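Long-range contacts in seryl-tRNA synthetase (Pyrococcus horikoshii, PDB 2ZR2), which attaches serine to tRNA(Ser), using ATP, and probably also to tRNA(Sec), as a homodimeric class II aminoacyl-tRNA synthetase: residues I296-Q301 / T410-V415; Y338-I343 / K354-E359; S279-K284 / H300-V305. One frame throughout, in Å; residues are numbered along the deposited sequence.

Contact 1: residues I296-Q301 / T410-V415. With AMP (adenosine monophosphate), chain C; SO4 (sulfate ion), chain F; SO4 (sulfate ion), chain D; SO4 (sulfate ion), chain E.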
loop_
_atom_site.group_PDB
_atom_site.type_symbol
_atom_site.label_atom_id
_atom_site.label_comp_id
_atom_site.label_asym_id
_atom_site.label_seq_id
_atom_site.Cartn_x
_atom_site.Cartn_y
_atom_site.Cartn_z
ATOM N N ILE A 296 2.561 4.733 -17.276
ATOM C CA ILE A 296 2.553 5.033 -15.843
ATOM C C ILE A 296 2.229 6.486 -15.500
ATOM O O ILE A 296 2.646 6.996 -14.456
ATOM C CB ILE A 296 3.908 4.696 -15.200
ATOM C CG1 ILE A 296 5.019 5.509 -15.880
ATOM C CG2 ILE A 296 4.153 3.187 -15.276
ATOM C CD1 ILE A 296 6.444 5.273 -15.297
ATOM N N PHE A 297 1.487 7.156 -16.374
ATOM C CA PHE A 297 1.120 8.548 -16.135
ATOM C C PHE A 297 -0.056 8.647 -15.173
ATOM O O PHE A 297 -0.047 9.462 -14.257
ATOM C CB PHE A 297 0.732 9.241 -17.438
ATOM C CG PHE A 297 0.459 10.701 -17.272
ATOM C CD1 PHE A 297 1.500 11.585 -16.964
ATOM C CD2 PHE A 297 -0.845 11.195 -17.365
ATOM C CE1 PHE A 297 1.251 12.951 -16.743
ATOM C CE2 PHE A 297 -1.113 12.559 -17.148
ATOM C CZ PHE A 297 -0.055 13.442 -16.833
ATOM N N ARG A 298 -1.076 7.829 -15.407
ATOM C CA ARG A 298 -2.261 7.824 -14.571
ATOM C C ARG A 298 -2.559 6.373 -14.210
ATOM O O ARG A 298 -3.276 5.671 -14.924
ATOM C CB ARG A 298 -3.449 8.450 -15.319
ATOM C CG ARG A 298 -4.731 8.443 -14.490
ATOM C CD ARG A 298 -5.946 8.995 -15.222
ATOM N NE ARG A 298 -5.831 10.428 -15.462
ATOM C CZ ARG A 298 -5.372 10.958 -16.587
ATOM N NH1 ARG A 298 -4.987 10.171 -17.589
ATOM N NH2 ARG A 298 -5.279 12.274 -16.702
ATOM N N VAL A 299 -2.021 5.934 -13.080
ATOM C CA VAL A 299 -2.191 4.555 -12.653
ATOM C C VAL A 299 -2.838 4.437 -11.284
ATOM O O VAL A 299 -3.116 5.431 -10.628
ATOM C CB VAL A 299 -0.820 3.865 -12.603
ATOM C CG1 VAL A 299 -0.258 3.715 -13.997
ATOM C CG2 VAL A 299 0.140 4.719 -11.781
ATOM N N HIS A 300 -3.061 3.206 -10.849
ATOM C CA HIS A 300 -3.654 2.970 -9.544
ATOM C C HIS A 300 -2.682 3.158 -8.374
ATOM O O HIS A 300 -3.122 3.516 -7.274
ATOM C CB HIS A 300 -4.270 1.577 -9.497
ATOM C CG HIS A 300 -5.491 1.450 -10.343
ATOM N ND1 HIS A 300 -6.597 2.255 -10.170
ATOM C CD2 HIS A 300 -5.783 0.626 -11.373
ATOM C CE1 HIS A 300 -7.517 1.928 -11.056
ATOM N NE2 HIS A 300 -7.050 0.943 -11.797
ATOM N N GLN A 301 -1.383 2.905 -8.590
ATOM C CA GLN A 301 -0.402 3.109 -7.524
ATOM C C GLN A 301 0.845 3.852 -7.994
ATOM O O GLN A 301 1.338 3.631 -9.097
ATOM C CB GLN A 301 0.026 1.775 -6.880
ATOM C CG GLN A 301 1.121 1.050 -7.615
ATOM C CD GLN A 301 1.455 -0.296 -7.008
ATOM O OE1 GLN A 301 0.561 -1.068 -6.666
ATOM N NE2 GLN A 301 2.744 -0.601 -6.900
ATOM N N THR A 410 7.096 10.049 -8.312
ATOM C CA THR A 410 7.956 9.335 -9.245
ATOM C C THR A 410 7.324 8.971 -10.579
ATOM O O THR A 410 7.941 9.169 -11.624
ATOM C CB THR A 410 8.570 8.072 -8.583
ATOM O OG1 THR A 410 7.528 7.186 -8.150
ATOM C CG2 THR A 410 9.419 8.466 -7.384
ATOM N N SER A 411 6.108 8.449 -10.552
ATOM C CA SER A 411 5.401 8.063 -11.779
ATOM C C SER A 411 5.611 9.115 -12.887
ATOM O O SER A 411 6.255 8.842 -13.894
ATOM C CB SER A 411 3.910 7.946 -11.481
ATOM O OG SER A 411 3.470 9.144 -10.819
ATOM N N ARG A 412 5.084 10.322 -12.678
ATOM C CA ARG A 412 5.187 11.369 -13.671
ATOM C C ARG A 412 6.572 11.981 -13.836
ATOM O O ARG A 412 6.961 12.359 -14.951
ATOM C CB ARG A 412 4.131 12.421 -13.392
ATOM C CG ARG A 412 2.755 11.797 -13.423
ATOM C CD ARG A 412 1.649 12.809 -13.357
ATOM N NE ARG A 412 0.358 12.166 -13.564
ATOM C CZ ARG A 412 -0.811 12.802 -13.570
ATOM N NH1 ARG A 412 -1.930 12.117 -13.770
ATOM N NH2 ARG A 412 -0.864 14.118 -13.381
ATOM N N ALA A 413 7.324 12.072 -12.746
ATOM C CA ALA A 413 8.680 12.597 -12.835
ATOM C C ALA A 413 9.409 11.691 -13.844
ATOM O O ALA A 413 10.186 12.145 -14.682
ATOM C CB ALA A 413 9.353 12.516 -11.469
ATOM N N ILE A 414 9.141 10.394 -13.753
ATOM C CA ILE A 414 9.755 9.435 -14.646
ATOM C C ILE A 414 9.292 9.626 -16.080
ATOM O O ILE A 414 10.096 9.538 -17.001
ATOM C CB ILE A 414 9.471 7.985 -14.190
ATOM C CG1 ILE A 414 10.326 7.660 -12.971
ATOM C CG2 ILE A 414 9.811 6.999 -15.288
ATOM C CD1 ILE A 414 10.123 6.258 -12.454
ATOM N N VAL A 415 8.009 9.878 -16.305
ATOM C CA VAL A 415 7.608 10.070 -17.689
ATOM C C VAL A 415 8.269 11.358 -18.198
ATOM O O VAL A 415 8.804 11.386 -19.311
ATOM C CB VAL A 415 6.047 10.093 -17.881
ATOM C CG1 VAL A 415 5.394 10.826 -16.781
ATOM C CG2 VAL A 415 5.691 10.760 -19.199
HETATM P P AMP C . -3.072 15.475 -6.162
HETATM O O1P AMP C . -2.692 16.902 -6.133
HETATM O O2P AMP C . -2.760 14.497 -4.928
HETATM O O3P AMP C . -4.259 14.909 -7.117
HETATM O "O5'" AMP C . -1.892 14.868 -7.094
HETATM C "C5'" AMP C . -0.559 15.378 -7.006
HETATM C "C4'" AMP C . 0.368 14.658 -7.973
HETATM O "O4'" AMP C . 0.326 13.234 -7.761
HETATM C "C3'" AMP C . -0.041 14.841 -9.432
HETATM O "O3'" AMP C . 0.428 16.105 -9.907
HETATM C "C2'" AMP C . 0.788 13.754 -10.071
HETATM O "O2'" AMP C . 2.162 14.147 -10.127
HETATM C "C1'" AMP C . 0.600 12.593 -9.077
HETATM N N9 AMP C . -0.590 11.770 -9.445
HETATM C C8 AMP C . -1.873 12.019 -9.120
HETATM N N7 AMP C . -2.642 11.031 -9.587
HETATM C C5 AMP C . -1.851 10.162 -10.211
HETATM C C6 AMP C . -2.072 8.960 -10.878
HETATM N N6 AMP C . -3.295 8.470 -10.985
HETATM N N1 AMP C . -1.022 8.291 -11.411
HETATM C C2 AMP C . 0.228 8.767 -11.304
HETATM N N3 AMP C . 0.462 9.919 -10.668
HETATM C C4 AMP C . -0.552 10.629 -10.120
HETATM S S SO4 F . -4.293 15.085 -15.538
HETATM O O1 SO4 F . -4.254 13.956 -14.582
HETATM O O2 SO4 F . -5.706 15.438 -15.802
HETATM O O3 SO4 F . -3.638 14.695 -16.793
HETATM O O4 SO4 F . -3.574 16.255 -14.993
HETATM S S SO4 D . -9.493 0.650 -14.410
HETATM O O1 SO4 D . -9.706 -0.578 -13.616
HETATM O O2 SO4 D . -8.045 0.880 -14.580
HETATM O O3 SO4 D . -10.118 0.508 -15.736
HETATM O O4 SO4 D . -10.105 1.798 -13.714
HETATM S S SO4 E . -4.823 11.491 -20.938
HETATM O O1 SO4 E . -5.050 10.179 -20.303
HETATM O O2 SO4 E . -3.559 11.439 -21.703
HETATM O O3 SO4 E . -5.943 11.828 -21.838
HETATM O O4 SO4 E . -4.738 12.515 -19.883
#

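Contact 2: residues Y338-I343 / K354-E359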
loop_
_atom_site.group_PDB
_atom_site.type_symbol
_atom_site.label_atom_id
_atom_site.label_comp_id
_atom_site.label_asym_id
_atom_site.label_seq_id
_atom_site.Cartn_x
_atom_site.Cartn_y
_atom_site.Cartn_z
ATOM N N TYR A 338 9.080 23.471 -17.951
ATOM C CA TYR A 338 7.702 23.407 -17.489
ATOM C C TYR A 338 7.092 24.796 -17.436
ATOM O O TYR A 338 7.720 25.794 -17.815
ATOM C CB TYR A 338 7.702 22.831 -16.074
ATOM C CG TYR A 338 8.413 23.736 -15.079
ATOM C CD1 TYR A 338 7.752 24.823 -14.496
ATOM C CD2 TYR A 338 9.762 23.548 -14.763
ATOM C CE1 TYR A 338 8.412 25.702 -13.628
ATOM C CE2 TYR A 338 10.435 24.430 -13.889
ATOM C CZ TYR A 338 9.747 25.505 -13.330
ATOM O OH TYR A 338 10.391 26.399 -12.497
ATOM N N ARG A 339 5.869 24.850 -16.933
ATOM C CA ARG A 339 5.164 26.107 -16.762
ATOM C C ARG A 339 4.335 25.926 -15.491
ATOM O O ARG A 339 3.750 24.867 -15.284
ATOM C CB ARG A 339 4.249 26.382 -17.966
ATOM C CG ARG A 339 3.048 25.451 -18.079
ATOM C CD ARG A 339 2.098 25.842 -19.191
ATOM N NE ARG A 339 0.842 25.109 -19.043
ATOM C CZ ARG A 339 -0.271 25.353 -19.732
ATOM N NH1 ARG A 339 -1.359 24.627 -19.521
ATOM N NH2 ARG A 339 -0.302 26.330 -20.630
ATOM N N VAL A 340 4.321 26.909 -14.604
ATOM C CA VAL A 340 3.493 26.739 -13.421
ATOM C C VAL A 340 2.199 27.463 -13.721
ATOM O O VAL A 340 2.191 28.519 -14.349
ATOM C CB VAL A 340 4.162 27.254 -12.114
ATOM C CG1 VAL A 340 5.241 28.251 -12.427
ATOM C CG2 VAL A 340 3.109 27.852 -11.204
ATOM N N VAL A 341 1.104 26.881 -13.264
ATOM C CA VAL A 341 -0.221 27.405 -13.550
ATOM C C VAL A 341 -1.108 27.683 -12.347
ATOM O O VAL A 341 -1.124 26.921 -11.383
ATOM C CB VAL A 341 -0.950 26.403 -14.467
ATOM C CG1 VAL A 341 -2.436 26.582 -14.367
ATOM C CG2 VAL A 341 -0.457 26.566 -15.903
ATOM N N ASN A 342 -1.855 28.779 -12.406
ATOM C CA ASN A 342 -2.784 29.093 -11.333
ATOM C C ASN A 342 -4.094 28.439 -11.730
ATOM O O ASN A 342 -4.704 28.806 -12.736
ATOM C CB ASN A 342 -3.000 30.599 -11.201
ATOM C CG ASN A 342 -3.841 30.971 -9.975
ATOM O OD1 ASN A 342 -4.473 30.116 -9.334
ATOM N ND2 ASN A 342 -3.856 32.260 -9.652
ATOM N N ILE A 343 -4.518 27.461 -10.946
ATOM C CA ILE A 343 -5.754 26.759 -11.222
ATOM C C ILE A 343 -6.960 27.634 -10.937
ATOM O O ILE A 343 -7.050 28.248 -9.877
ATOM C CB ILE A 343 -5.822 25.484 -10.381
ATOM C CG1 ILE A 343 -4.575 24.654 -10.676
ATOM C CG2 ILE A 343 -7.100 24.703 -10.685
ATOM C CD1 ILE A 343 -4.265 24.536 -12.176
ATOM N N LYS A 354 -6.576 28.264 -2.967
ATOM C CA LYS A 354 -5.814 28.630 -4.159
ATOM C C LYS A 354 -4.853 27.474 -4.474
ATOM O O LYS A 354 -4.349 26.801 -3.561
ATOM C CB LYS A 354 -5.017 29.912 -3.933
ATOM C CG LYS A 354 -4.244 30.370 -5.175
ATOM C CD LYS A 354 -3.463 31.640 -4.918
ATOM C CE LYS A 354 -2.807 32.173 -6.173
ATOM N NZ LYS A 354 -2.231 33.526 -5.919
ATOM N N LYS A 355 -4.589 27.243 -5.759
ATOM C CA LYS A 355 -3.718 26.142 -6.142
ATOM C C LYS A 355 -2.790 26.388 -7.341
ATOM O O LYS A 355 -3.221 26.854 -8.391
ATOM C CB LYS A 355 -4.592 24.902 -6.390
ATOM C CG LYS A 355 -3.877 23.695 -6.954
ATOM C CD LYS A 355 -4.519 22.360 -6.514
ATOM C CE LYS A 355 -5.930 22.160 -7.036
ATOM N NZ LYS A 355 -6.511 20.836 -6.661
ATOM N N TYR A 356 -1.512 26.076 -7.163
ATOM C CA TYR A 356 -0.519 26.209 -8.218
ATOM C C TYR A 356 -0.136 24.801 -8.646
ATOM O O TYR A 356 0.105 23.955 -7.796
ATOM C CB TYR A 356 0.738 26.894 -7.698
ATOM C CG TYR A 356 0.593 28.364 -7.437
ATOM C CD1 TYR A 356 1.126 28.939 -6.282
ATOM C CD2 TYR A 356 -0.065 29.190 -8.342
ATOM C CE1 TYR A 356 1.002 30.303 -6.034
ATOM C CE2 TYR A 356 -0.194 30.559 -8.103
ATOM C CZ TYR A 356 0.343 31.105 -6.945
ATOM O OH TYR A 356 0.210 32.448 -6.698
ATOM N N ASP A 357 -0.078 24.551 -9.951
ATOM C CA ASP A 357 0.316 23.238 -10.471
ATOM C C ASP A 357 1.529 23.436 -11.359
ATOM O O ASP A 357 1.653 24.458 -12.019
ATOM C CB ASP A 357 -0.780 22.620 -11.355
ATOM C CG ASP A 357 -1.938 22.024 -10.568
ATOM O OD1 ASP A 357 -2.093 22.322 -9.365
ATOM O OD2 ASP A 357 -2.713 21.260 -11.182
ATOM N N ILE A 358 2.428 22.464 -11.374
ATOM C CA ILE A 358 3.575 22.536 -12.262
ATOM C C ILE A 358 3.265 21.552 -13.381
ATOM O O ILE A 358 3.120 20.350 -13.134
ATOM C CB ILE A 358 4.875 22.062 -11.615
ATOM C CG1 ILE A 358 5.216 22.928 -10.403
ATOM C CG2 ILE A 358 5.993 22.106 -12.662
ATOM C CD1 ILE A 358 6.581 22.603 -9.760
ATOM N N GLU A 359 3.141 22.052 -14.603
ATOM C CA GLU A 359 2.863 21.179 -15.733
ATOM C C GLU A 359 4.136 21.112 -16.531
ATOM O O GLU A 359 4.625 22.132 -17.014
ATOM C CB GLU A 359 1.719 21.728 -16.590
ATOM C CG GLU A 359 0.344 21.557 -15.956
ATOM C CD GLU A 359 -0.733 22.432 -16.597
ATOM O OE1 GLU A 359 -1.888 22.423 -16.106
ATOM O OE2 GLU A 359 -0.429 23.136 -17.585
#

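Contact 3: residues S279-K284 / H300-V305. With AMP (adenosine monophosphate), chain C; SO4 (sulfate ion), chain D.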
loop_
_atom_site.group_PDB
_atom_site.type_symbol
_atom_site.label_atom_id
_atom_site.label_comp_id
_atom_site.label_asym_id
_atom_site.label_seq_id
_atom_site.Cartn_x
_atom_site.Cartn_y
_atom_site.Cartn_z
ATOM N N SER A 279 5.458 7.882 0.510
ATOM C CA SER A 279 4.488 6.815 0.654
ATOM C C SER A 279 3.927 6.366 -0.660
ATOM O O SER A 279 3.925 7.117 -1.621
ATOM C CB SER A 279 3.306 7.265 1.509
ATOM O OG SER A 279 2.302 7.832 0.688
ATOM N N PRO A 280 3.503 5.099 -0.741
ATOM C CA PRO A 280 2.929 4.721 -2.032
ATOM C C PRO A 280 1.564 5.427 -1.994
ATOM O O PRO A 280 1.097 5.830 -0.920
ATOM C CB PRO A 280 2.813 3.195 -1.934
ATOM C CG PRO A 280 2.797 2.920 -0.435
ATOM C CD PRO A 280 3.790 3.914 0.092
ATOM N N CYS A 281 0.937 5.612 -3.146
ATOM C CA CYS A 281 -0.361 6.264 -3.187
ATOM C C CYS A 281 -1.289 5.355 -3.951
ATOM O O CYS A 281 -0.884 4.767 -4.950
ATOM C CB CYS A 281 -0.259 7.623 -3.880
ATOM S SG CYS A 281 0.804 8.808 -3.020
ATOM N N PHE A 282 -2.531 5.244 -3.483
ATOM C CA PHE A 282 -3.517 4.378 -4.121
ATOM C C PHE A 282 -4.739 5.168 -4.547
ATOM O O PHE A 282 -5.353 5.855 -3.737
ATOM C CB PHE A 282 -3.913 3.243 -3.161
ATOM C CG PHE A 282 -2.740 2.434 -2.668
ATOM C CD1 PHE A 282 -2.002 2.850 -1.566
ATOM C CD2 PHE A 282 -2.339 1.287 -3.340
ATOM C CE1 PHE A 282 -0.880 2.141 -1.144
ATOM C CE2 PHE A 282 -1.212 0.569 -2.924
ATOM C CZ PHE A 282 -0.483 0.997 -1.825
ATOM N N ARG A 283 -5.096 5.057 -5.823
ATOM C CA ARG A 283 -6.245 5.786 -6.363
ATOM C C ARG A 283 -7.062 4.901 -7.285
ATOM O O ARG A 283 -6.514 4.178 -8.119
ATOM C CB ARG A 283 -5.785 7.008 -7.162
ATOM C CG ARG A 283 -4.415 7.523 -6.780
ATOM C CD ARG A 283 -4.452 8.699 -5.841
ATOM N NE ARG A 283 -4.832 9.908 -6.557
ATOM C CZ ARG A 283 -4.271 11.100 -6.369
ATOM N NH1 ARG A 283 -3.290 11.256 -5.485
ATOM N NH2 ARG A 283 -4.705 12.139 -7.068
ATOM N N LYS A 284 -8.379 4.973 -7.136
ATOM C CA LYS A 284 -9.286 4.190 -7.959
ATOM C C LYS A 284 -9.285 4.743 -9.373
ATOM O O LYS A 284 -9.384 3.988 -10.333
ATOM C CB LYS A 284 -10.713 4.264 -7.418
ATOM C CG LYS A 284 -10.991 3.488 -6.143
ATOM C CD LYS A 284 -12.434 3.725 -5.677
ATOM C CE LYS A 284 -12.769 2.970 -4.393
ATOM N NZ LYS A 284 -14.117 3.321 -3.850
ATOM N N HIS A 300 -3.061 3.206 -10.849
ATOM C CA HIS A 300 -3.654 2.970 -9.544
ATOM C C HIS A 300 -2.682 3.158 -8.374
ATOM O O HIS A 300 -3.122 3.516 -7.274
ATOM C CB HIS A 300 -4.270 1.577 -9.497
ATOM C CG HIS A 300 -5.491 1.450 -10.343
ATOM N ND1 HIS A 300 -6.597 2.255 -10.170
ATOM C CD2 HIS A 300 -5.783 0.626 -11.373
ATOM C CE1 HIS A 300 -7.517 1.928 -11.056
ATOM N NE2 HIS A 300 -7.050 0.943 -11.797
ATOM N N GLN A 301 -1.383 2.905 -8.590
ATOM C CA GLN A 301 -0.402 3.109 -7.524
ATOM C C GLN A 301 0.845 3.852 -7.994
ATOM O O GLN A 301 1.338 3.631 -9.097
ATOM C CB GLN A 301 0.026 1.775 -6.880
ATOM C CG GLN A 301 1.121 1.050 -7.615
ATOM C CD GLN A 301 1.455 -0.296 -7.008
ATOM O OE1 GLN A 301 0.561 -1.068 -6.666
ATOM N NE2 GLN A 301 2.744 -0.601 -6.900
ATOM N N PHE A 302 1.340 4.748 -7.148
ATOM C CA PHE A 302 2.563 5.486 -7.446
ATOM C C PHE A 302 3.185 5.966 -6.155
ATOM O O PHE A 302 2.521 6.039 -5.127
ATOM C CB PHE A 302 2.319 6.687 -8.365
ATOM C CG PHE A 302 1.261 7.632 -7.877
ATOM C CD1 PHE A 302 -0.085 7.304 -7.983
ATOM C CD2 PHE A 302 1.608 8.860 -7.321
ATOM C CE1 PHE A 302 -1.078 8.194 -7.538
ATOM C CE2 PHE A 302 0.621 9.758 -6.872
ATOM C CZ PHE A 302 -0.722 9.420 -6.983
ATOM N N HIS A 303 4.471 6.274 -6.222
ATOM C CA HIS A 303 5.222 6.761 -5.079
ATOM C C HIS A 303 5.261 8.274 -5.126
ATOM O O HIS A 303 5.366 8.872 -6.200
ATOM C CB HIS A 303 6.620 6.198 -5.152
ATOM C CG HIS A 303 6.659 4.713 -5.055
ATOM N ND1 HIS A 303 7.705 3.961 -5.542
ATOM C CD2 HIS A 303 5.789 3.836 -4.497
ATOM C CE1 HIS A 303 7.478 2.682 -5.290
ATOM N NE2 HIS A 303 6.320 2.580 -4.657
ATOM N N LYS A 304 5.147 8.906 -3.969
ATOM C CA LYS A 304 5.179 10.356 -3.930
ATOM C C LYS A 304 5.719 10.941 -2.641
ATOM O O LYS A 304 5.304 10.579 -1.542
ATOM C CB LYS A 304 3.791 10.930 -4.195
ATOM C CG LYS A 304 3.761 12.456 -4.115
ATOM C CD LYS A 304 2.471 13.062 -4.681
ATOM C CE LYS A 304 1.245 12.604 -3.905
ATOM N NZ LYS A 304 1.460 12.754 -2.432
ATOM N N VAL A 305 6.674 11.844 -2.798
ATOM C CA VAL A 305 7.274 12.547 -1.681
ATOM C C VAL A 305 6.413 13.803 -1.551
ATOM O O VAL A 305 6.310 14.580 -2.500
ATOM C CB VAL A 305 8.716 12.926 -2.015
ATOM C CG1 VAL A 305 9.299 13.782 -0.916
ATOM C CG2 VAL A 305 9.544 11.658 -2.216
HETATM P P AMP C . -3.072 15.475 -6.162
HETATM O O1P AMP C . -2.692 16.902 -6.133
HETATM O O2P AMP C . -2.760 14.497 -4.928
HETATM O O3P AMP C . -4.259 14.909 -7.117
HETATM O "O5'" AMP C . -1.892 14.868 -7.094
HETATM C "C5'" AMP C . -0.559 15.378 -7.006
HETATM C "C4'" AMP C . 0.368 14.658 -7.973
HETATM O "O4'" AMP C . 0.326 13.234 -7.761
HETATM C "C3'" AMP C . -0.041 14.841 -9.432
HETATM O "O3'" AMP C . 0.428 16.105 -9.907
HETATM C "C2'" AMP C . 0.788 13.754 -10.071
HETATM O "O2'" AMP C . 2.162 14.147 -10.127
HETATM C "C1'" AMP C . 0.600 12.593 -9.077
HETATM N N9 AMP C . -0.590 11.770 -9.445
HETATM C C8 AMP C . -1.873 12.019 -9.120
HETATM N N7 AMP C . -2.642 11.031 -9.587
HETATM C C5 AMP C . -1.851 10.162 -10.211
HETATM C C6 AMP C . -2.072 8.960 -10.878
HETATM N N6 AMP C . -3.295 8.470 -10.985
HETATM N N1 AMP C . -1.022 8.291 -11.411
HETATM C C2 AMP C . 0.228 8.767 -11.304
HETATM N N3 AMP C . 0.462 9.919 -10.668
HETATM C C4 AMP C . -0.552 10.629 -10.120
HETATM S S SO4 D . -9.493 0.650 -14.410
HETATM O O1 SO4 D . -9.706 -0.578 -13.616
HETATM O O2 SO4 D . -8.045 0.880 -14.580
HETATM O O3 SO4 D . -10.118 0.508 -15.736
HETATM O O4 SO4 D . -10.105 1.798 -13.714
#

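Contact 1: residues I296-Q301 / T410-V415
Ile296 meets the first turns of helix 410-420 with the end of its side chain. Its CG1 sits between the backbone N and the carbonyl carbon (chi1 59°), and the extended branch carries Ile296 CD1 to 3.8 Å from Ile414 CG2. The two side chains cross at about a right angle. The carbonyl O of Ile296 faces CB of Ser411.

Phe297 and Arg412 carry the contact. The guanidinium lies flat on the Phe297 ring, with Arg412 CZ 3.7 Å from the ring centroid, a cation-pi stack with planes only 4° apart. Arg412 NE also donates to Phe297 O at 2.8 Å. That bond is nearly straight (165°), and the oxygen lies close to the guanidinium plane. One residue thus holds the group both by its face and by its edge. Val415 lies near the edge of the same ring. The opposite face of the Arg412 guanidinium covers the AMP base. This is the place of the motif 3 arginine of class II synthetases, on the helix that follows a strand of the catalytic sheet. Glu370 O takes a further bond from Arg412 NH2. An alanine in place of Arg412 is likely to strip the adenine and the Phe297 ring of their shared cover and to leave Phe297 O without its partner.

Arg298 turns its guanidinium to two sulfates. NH1 and NH2 bond one of them. The other is approached by Arg298 NH2 and accepts a hydrogen bond from Arg412 NH1, so the two arginines share an anion.

Val299 reads the adenine edge. Val299 N donates to AMP N1 at 3.1 Å, while Ser411 OG on the helix donates to AMP N3, also at 3.1 Å.

Contact 2: residues Y338-I343 / K354-E359
Tyr338 packs its ring against Ile358, with Tyr338 CD1 3.7 Å from Ile358 CG2. This opens the closely packed face of two antiparallel strands. Val340 pairs with Ile358 and Asn342 with Tyr356, both as non-hydrogen-bonded pairs, and all four side chains point to this face. The Asn342 amide is turned steeply to the Tyr356 ring, at 68°. The extended Lys354 chain crosses Asn342 at about a right angle, brings Lys354 CE to 3.6 Å from Asn342 ND2, and donates from NZ to Tyr356 OH and to Ser113 OG. Tyr338 OH is likewise taken up, by Gln332 and Glu328.

The backbones are joined at the Arg339-Glu359 and Val341-Asp357 pairs, which are hydrogen-bonded in both directions. Ile343 N adds a bond to Lys355 O at 2.9 Å.

The other face is more polar and partly reached by solvent. Arg339 and Glu359 form a salt bridge there. Arg339 NE, at 2.8 Å, and NH1, at 2.6 Å, both donate to Glu359 OE2, which lies in the guanidinium plane. NH1 uses the syn lone pair of that oxygen. The two flat groups are twisted 33° apart. Val341 CG2 rests against the same oxygen. Further along, Asp357 crosses Ile343 at about a right angle; with Ile343 CG1 anti to the carbonyl carbon (chi1 -56°), that carbon meets the carboxylate. Asp357 OD1 is bonded to Ser373 OG, a residue of the predicted ATP site. The end of Lys355 leads away from strand 338-342.

The two strands lie in the antiparallel sheet of the class II catalytic domain. Strand 124-135 flanks 338-342 on its other edge, and strand 367-378 flanks 354-362. Helix 316-333 covers the face of Val340, Tyr356 and Ile358, where Ile324 and Ala327 meet it.

Contact 3: residues S279-K284 / H300-V305
Phe302 turns its CG between the backbone N and the carbonyl carbon (chi1 54°), which swings the ring beneath Cys281 of the facing strand. Arg283 brings CG to the edge of that ring, 3.5 Å from Phe302 CE1; beyond it the chain bends at chi2 and chi3, which turns the guanidinium to the nucleotide.

Cys281 CB stands over one face of Phe302, 3.7 Å from the ring centroid, in a CH-pi contact. Its SG lies obliquely beside the ring and also touches Lys304 CB. The opposite face of Phe302 carries the adenine, with Phe302 CZ 3.4 Å from AMP C4. The base is thus supported on this side by a ring that Cys281 backs from behind. The two antiparallel strands and the long loop between them form motif 2 of class II synthetases, and Arg283 has the place of its phosphate-binding arginine. Arg283 NH2 donates to AMP O3P at 2.8 Å, and NH1 makes a weak bond to O2P. N7 of the base lies over one face of the guanidinium. Pro251 O also receives a bond from NH1, which helps fix the turn of the group.

The strands are joined at Cys281 and Phe302, a hydrogen-bonded pair, and past it Arg283 N donates to His300 O. His300 returns the bond with its side chain. His300 ND1 donates to Arg283 O at 2.8 Å, nearly straight (168°), with the oxygen in the ring plane. His300 NE2, at the far edge, donates to O2 of a sulfate at 3.0 Å.

Pro280, Phe282, Gln301 and His303 face the other way, to the dimer interface. Gln301 OE1 and His303 NE2 bond Tyr219 of the second subunit. Lys304 NZ instead goes to Thr252 OG1 in the predicted serine site.

All three contacts belong to the class II catalytic domain. Contact 3 closes first along the chain, the first segment of contact 1 overlaps the second of contact 3, and contact 2 falls between the two segments of contact 1. Contacts 1 and 3 are neighbours, with centres 9 Å apart. They share His300 and Gln301, and Thr410 N probably bonds His303 O. Together they enclose the adenine of AMP, contact 3 from one face and contact 1 from the other. Contact 2 stands apart, with centres about 18 Å from contact 1 and 21 Å from contact 3. It builds a further part of the beta framework, and the side chain of Lys355 comes within about 6 Å of the AMP, nearest atoms.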